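Local coordinates for protein beta-lactamase/D-alanine Carboxypeptidase (Yersinia pestis, PDB 3RJU) that probably acts as a serine penicillin-recognising hydrolase, cleaving beta-lactams or D-alanyl peptide ends through a covalent acyl-enzyme, at residues Gln301-Met313 with Phe324-Met338. Numbering follows the deposited sequence.
Sequences QKTGGGGGFITYM and FVVVTRSQLTKFSNM
I310 and V327 form a hydrogen-bonded pair between antiparallel strands 309-313 and 324-328, whose axes come within 4.8 Å at 167°. The I310 N to V327 O bond is 2.9 Å. Y312 and V325 form the second such pair. R329 N adds a 2.8 Å bond to G308 O, in the type I' turn G306-F309 that joins strand 301-306 to 309-313.

On the face with F309, T311 and M313, T328 CG2 sits over the F309 ring, 3.9 Å from its centroid, a CH-pi contact. V326 CG2 meets that ring at its edge. F324 CD1 packs on M313 CE.

The chain doubles back, so T333, F335 and M338 pack on the face with I310 and Y312. F335 has CG anti to its backbone N (chi1 -180°), which sends the ring past I310 and toward strand 301-306. Its edge turns to T311 O, with CE1 3.3 Å away, and CZ touches T303 CG2 at 3.6 Å. I310 CD1 meets T333 CG2 tip to tip and rests 3.7 Å from M338 SE. R329 NH1 holds T333 O in the carbonyl plane, at 2.9 Å, fixing the return loop.

K302, T303 and G304 fit the K(T/S)G motif of penicillin-recognising enzymes. K302 NZ bonds Y159 OH. F335 thus packs apolar surface against T303, whose OG1 bonds a bound citrate in what is probably the active-site cleft.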
loop_
_atom_site.group_PDB
_atom_site.type_symbol
_atom_site.label_atom_id
_atom_site.label_comp_id
_atom_site.label_asym_id
_atom_site.label_seq_id
_atom_site.Cartn_x
_atom_site.Cartn_y
_atom_site.Cartn_z
ATOM N N GLN A 301 -8.508 4.609 2.092
ATOM C CA GLN A 301 -7.930 3.357 2.558
ATOM C C GLN A 301 -7.069 2.633 1.530
ATOM O O GLN A 301 -7.065 2.968 0.333
ATOM C CB GLN A 301 -9.031 2.427 3.129
ATOM C CG GLN A 301 -10.213 2.130 2.193
ATOM C CD GLN A 301 -9.965 0.975 1.191
ATOM O OE1 GLN A 301 -8.838 0.501 1.005
ATOM N NE2 GLN A 301 -11.031 0.516 0.567
ATOM N N LYS A 302 -6.306 1.658 2.019
ATOM C CA LYS A 302 -5.581 0.735 1.151
ATOM C C LYS A 302 -5.469 -0.602 1.870
ATOM O O LYS A 302 -5.212 -0.641 3.076
ATOM C CB LYS A 302 -4.174 1.241 0.821
ATOM C CG LYS A 302 -3.400 0.297 -0.129
ATOM C CD LYS A 302 -4.021 0.295 -1.542
ATOM C CE LYS A 302 -3.440 -0.803 -2.451
ATOM N NZ LYS A 302 -4.115 -2.124 -2.248
ATOM N N THR A 303 -5.689 -1.675 1.118
ATOM C CA THR A 303 -5.592 -3.039 1.613
ATOM C C THR A 303 -4.272 -3.681 1.163
ATOM O O THR A 303 -3.660 -3.274 0.168
ATOM C CB THR A 303 -6.734 -3.901 1.033
ATOM O OG1 THR A 303 -6.700 -3.827 -0.404
ATOM C CG2 THR A 303 -8.087 -3.415 1.506
ATOM N N GLY A 304 -3.831 -4.713 1.876
ATOM C CA GLY A 304 -2.651 -5.439 1.463
ATOM C C GLY A 304 -2.663 -6.855 1.989
ATOM O O GLY A 304 -3.190 -7.134 3.066
ATOM N N GLY A 305 -2.077 -7.761 1.221
ATOM C CA GLY A 305 -1.960 -9.135 1.662
ATOM C C GLY A 305 -0.837 -9.811 0.911
ATOM O O GLY A 305 -0.799 -9.753 -0.312
ATOM N N GLY A 306 0.079 -10.452 1.635
ATOM C CA GLY A 306 1.082 -11.296 1.004
ATOM C C GLY A 306 2.051 -11.883 2.004
ATOM O O GLY A 306 2.292 -11.294 3.054
ATOM N N GLY A 307 2.586 -13.059 1.682
ATOM C CA GLY A 307 3.598 -13.702 2.510
ATOM C C GLY A 307 3.157 -13.967 3.943
ATOM O O GLY A 307 3.977 -13.928 4.863
ATOM N N GLY A 308 1.868 -14.231 4.143
ATOM C CA GLY A 308 1.363 -14.532 5.473
ATOM C C GLY A 308 0.922 -13.302 6.251
ATOM O O GLY A 308 0.437 -13.425 7.385
ATOM N N PHE A 309 1.091 -12.118 5.647
ATOM C CA PHE A 309 0.674 -10.853 6.264
ATOM C C PHE A 309 -0.574 -10.324 5.593
ATOM O O PHE A 309 -0.733 -10.456 4.372
ATOM C CB PHE A 309 1.757 -9.774 6.128
ATOM C CG PHE A 309 2.947 -9.993 7.018
ATOM C CD1 PHE A 309 3.041 -9.358 8.260
ATOM C CD2 PHE A 309 3.944 -10.872 6.636
ATOM C CE1 PHE A 309 4.125 -9.575 9.086
ATOM C CE2 PHE A 309 5.042 -11.092 7.459
ATOM C CZ PHE A 309 5.122 -10.444 8.690
ATOM N N ILE A 310 -1.436 -9.694 6.384
ATOM C CA ILE A 310 -2.477 -8.825 5.841
ATOM C C ILE A 310 -2.389 -7.458 6.517
ATOM O O ILE A 310 -2.102 -7.356 7.718
ATOM C CB ILE A 310 -3.900 -9.409 5.962
ATOM C CG1 ILE A 310 -4.228 -9.830 7.407
ATOM C CG2 ILE A 310 -4.080 -10.566 4.961
ATOM C CD1 ILE A 310 -5.694 -10.206 7.566
ATOM N N THR A 311 -2.614 -6.402 5.739
ATOM C CA THR A 311 -2.489 -5.052 6.244
ATOM C C THR A 311 -3.649 -4.209 5.764
ATOM O O THR A 311 -4.268 -4.487 4.735
ATOM C CB THR A 311 -1.179 -4.369 5.761
ATOM O OG1 THR A 311 -1.038 -4.557 4.353
ATOM C CG2 THR A 311 0.044 -4.969 6.447
ATOM N N TYR A 312 -3.954 -3.175 6.528
ATOM C CA TYR A 312 -5.009 -2.259 6.137
ATOM C C TYR A 312 -4.730 -0.913 6.765
ATOM O O TYR A 312 -4.332 -0.821 7.941
ATOM C CB TYR A 312 -6.359 -2.805 6.596
ATOM C CG TYR A 312 -7.584 -2.001 6.199
ATOM C CD1 TYR A 312 -7.858 -1.718 4.848
ATOM C CD2 TYR A 312 -8.483 -1.539 7.169
ATOM C CE1 TYR A 312 -8.995 -1.003 4.486
ATOM C CE2 TYR A 312 -9.625 -0.824 6.809
ATOM C CZ TYR A 312 -9.869 -0.552 5.469
ATOM O OH TYR A 312 -10.994 0.165 5.092
HETATM N N MSE A 313 -4.940 0.141 5.987
HETATM C CA MSE A 313 -4.853 1.488 6.517
HETATM C C MSE A 313 -6.142 2.204 6.146
HETATM O O MSE A 313 -6.566 2.146 4.988
HETATM C CB MSE A 313 -3.659 2.246 5.921
HETATM C CG MSE A 313 -3.515 3.650 6.495
HETATM SE SE MSE A 313 -1.923 4.567 5.888
HETATM C CE MSE A 313 -0.586 3.348 6.599
ATOM N N PHE A 324 -3.830 2.016 11.236
ATOM C CA PHE A 324 -3.074 1.026 10.486
ATOM C C PHE A 324 -3.076 -0.278 11.279
ATOM O O PHE A 324 -2.831 -0.277 12.498
ATOM C CB PHE A 324 -1.621 1.474 10.319
ATOM C CG PHE A 324 -0.726 0.414 9.728
ATOM C CD1 PHE A 324 -0.871 0.034 8.391
ATOM C CD2 PHE A 324 0.260 -0.197 10.491
ATOM C CE1 PHE A 324 -0.056 -0.943 7.830
ATOM C CE2 PHE A 324 1.074 -1.176 9.938
ATOM C CZ PHE A 324 0.920 -1.543 8.599
ATOM N N VAL A 325 -3.311 -1.393 10.597
ATOM C CA VAL A 325 -3.280 -2.673 11.274
ATOM C C VAL A 325 -2.494 -3.672 10.445
ATOM O O VAL A 325 -2.512 -3.636 9.215
ATOM C CB VAL A 325 -4.719 -3.225 11.568
ATOM C CG1 VAL A 325 -5.476 -3.459 10.270
ATOM C CG2 VAL A 325 -4.645 -4.495 12.393
ATOM N N VAL A 326 -1.764 -4.539 11.131
ATOM C CA VAL A 326 -1.049 -5.609 10.465
ATOM C C VAL A 326 -1.334 -6.892 11.246
ATOM O O VAL A 326 -1.291 -6.908 12.497
ATOM C CB VAL A 326 0.491 -5.358 10.353
ATOM C CG1 VAL A 326 1.119 -5.013 11.712
ATOM C CG2 VAL A 326 1.166 -6.590 9.726
ATOM N N VAL A 327 -1.659 -7.946 10.516
ATOM C CA VAL A 327 -1.929 -9.247 11.111
ATOM C C VAL A 327 -1.138 -10.310 10.374
ATOM O O VAL A 327 -1.024 -10.276 9.152
ATOM C CB VAL A 327 -3.464 -9.558 11.012
ATOM C CG1 VAL A 327 -3.763 -11.067 10.975
ATOM C CG2 VAL A 327 -4.248 -8.840 12.116
ATOM N N THR A 328 -0.557 -11.249 11.109
ATOM C CA THR A 328 -0.078 -12.471 10.490
ATOM C C THR A 328 -1.211 -13.523 10.487
ATOM O O THR A 328 -1.883 -13.750 11.500
ATOM C CB THR A 328 1.163 -13.006 11.211
ATOM O OG1 THR A 328 0.948 -12.909 12.623
ATOM C CG2 THR A 328 2.406 -12.200 10.840
ATOM N N ARG A 329 -1.441 -14.140 9.332
ATOM C CA ARG A 329 -2.594 -15.024 9.137
ATOM C C ARG A 329 -2.475 -16.345 9.891
ATOM O O ARG A 329 -1.398 -16.920 9.978
ATOM C CB ARG A 329 -2.746 -15.367 7.650
ATOM C CG ARG A 329 -3.076 -14.169 6.746
ATOM C CD ARG A 329 -3.492 -14.684 5.363
ATOM N NE ARG A 329 -4.775 -15.378 5.442
ATOM C CZ ARG A 329 -4.932 -16.705 5.378
ATOM N NH1 ARG A 329 -6.143 -17.242 5.498
ATOM N NH2 ARG A 329 -3.888 -17.506 5.204
ATOM N N SER A 330 -3.594 -16.842 10.406
ATOM C CA SER A 330 -3.713 -18.282 10.579
ATOM C C SER A 330 -4.501 -18.836 9.385
ATOM O O SER A 330 -4.977 -18.073 8.528
ATOM C CB SER A 330 -4.428 -18.623 11.889
ATOM O OG SER A 330 -5.781 -18.225 11.828
ATOM N N GLN A 331 -4.658 -20.154 9.316
ATOM C CA GLN A 331 -5.362 -20.738 8.186
ATOM C C GLN A 331 -6.774 -20.150 7.985
ATOM O O GLN A 331 -7.204 -19.935 6.848
ATOM C CB GLN A 331 -5.426 -22.265 8.328
ATOM C CG GLN A 331 -6.161 -22.961 7.201
ATOM C CD GLN A 331 -5.510 -22.784 5.831
ATOM O OE1 GLN A 331 -4.284 -22.608 5.707
ATOM N NE2 GLN A 331 -6.338 -22.841 4.785
ATOM N N LEU A 332 -7.490 -19.879 9.075
ATOM C CA LEU A 332 -8.886 -19.442 8.967
ATOM C C LEU A 332 -9.044 -17.931 8.736
ATOM O O LEU A 332 -10.155 -17.443 8.508
ATOM C CB LEU A 332 -9.698 -19.892 10.202
ATOM C CG LEU A 332 -9.267 -19.420 11.592
ATOM C CD1 LEU A 332 -9.613 -17.968 11.797
ATOM C CD2 LEU A 332 -9.971 -20.290 12.645
ATOM N N THR A 333 -7.941 -17.189 8.753
ATOM C CA THR A 333 -8.024 -15.731 8.626
ATOM C C THR A 333 -8.757 -15.270 7.355
ATOM O O THR A 333 -8.414 -15.686 6.246
ATOM C CB THR A 333 -6.633 -15.103 8.654
ATOM O OG1 THR A 333 -6.041 -15.324 9.954
ATOM C CG2 THR A 333 -6.716 -13.592 8.341
ATOM N N LYS A 334 -9.769 -14.423 7.544
ATOM C CA LYS A 334 -10.458 -13.765 6.437
ATOM C C LYS A 334 -10.186 -12.263 6.517
ATOM O O LYS A 334 -10.401 -11.635 7.550
ATOM C CB LYS A 334 -11.976 -14.013 6.495
ATOM C CG LYS A 334 -12.779 -13.277 5.383
ATOM C CD LYS A 334 -14.301 -13.406 5.617
ATOM C CE LYS A 334 -15.144 -13.198 4.355
ATOM N NZ LYS A 334 -14.717 -12.065 3.493
ATOM N N PHE A 335 -9.698 -11.696 5.419
ATOM C CA PHE A 335 -9.204 -10.322 5.418
ATOM C C PHE A 335 -10.225 -9.337 5.949
ATOM O O PHE A 335 -9.906 -8.465 6.787
ATOM C CB PHE A 335 -8.787 -9.876 4.007
ATOM C CG PHE A 335 -8.273 -8.466 3.980
ATOM C CD1 PHE A 335 -6.912 -8.202 4.188
ATOM C CD2 PHE A 335 -9.150 -7.399 3.801
ATOM C CE1 PHE A 335 -6.435 -6.898 4.228
ATOM C CE2 PHE A 335 -8.693 -6.094 3.817
ATOM C CZ PHE A 335 -7.326 -5.830 4.015
ATOM N N SER A 336 -11.453 -9.431 5.441
ATOM C CA SER A 336 -12.434 -8.417 5.805
ATOM C C SER A 336 -12.882 -8.519 7.263
ATOM O O SER A 336 -13.476 -7.587 7.780
ATOM C CB SER A 336 -13.633 -8.435 4.857
ATOM O OG SER A 336 -14.324 -9.653 4.960
ATOM N N ASN A 337 -12.567 -9.623 7.941
ATOM C CA ASN A 337 -12.821 -9.686 9.384
ATOM C C ASN A 337 -11.857 -8.814 10.177
ATOM O O ASN A 337 -12.095 -8.516 11.355
ATOM C CB ASN A 337 -12.801 -11.128 9.879
ATOM C CG ASN A 337 -14.038 -11.872 9.451
ATOM O OD1 ASN A 337 -15.038 -11.242 9.131
ATOM N ND2 ASN A 337 -13.981 -13.198 9.424
HETATM N N MSE A 338 -10.759 -8.423 9.537
HETATM C CA MSE A 338 -9.870 -7.445 10.108
HETATM C C MSE A 338 -10.284 -6.041 9.647
HETATM O O MSE A 338 -10.505 -5.159 10.472
HETATM C CB MSE A 338 -8.431 -7.740 9.694
HETATM C CG MSE A 338 -7.419 -6.720 10.205
HETATM SE SE MSE A 338 -5.632 -7.058 9.507
HETATM C CE MSE A 338 -5.917 -6.371 7.704
#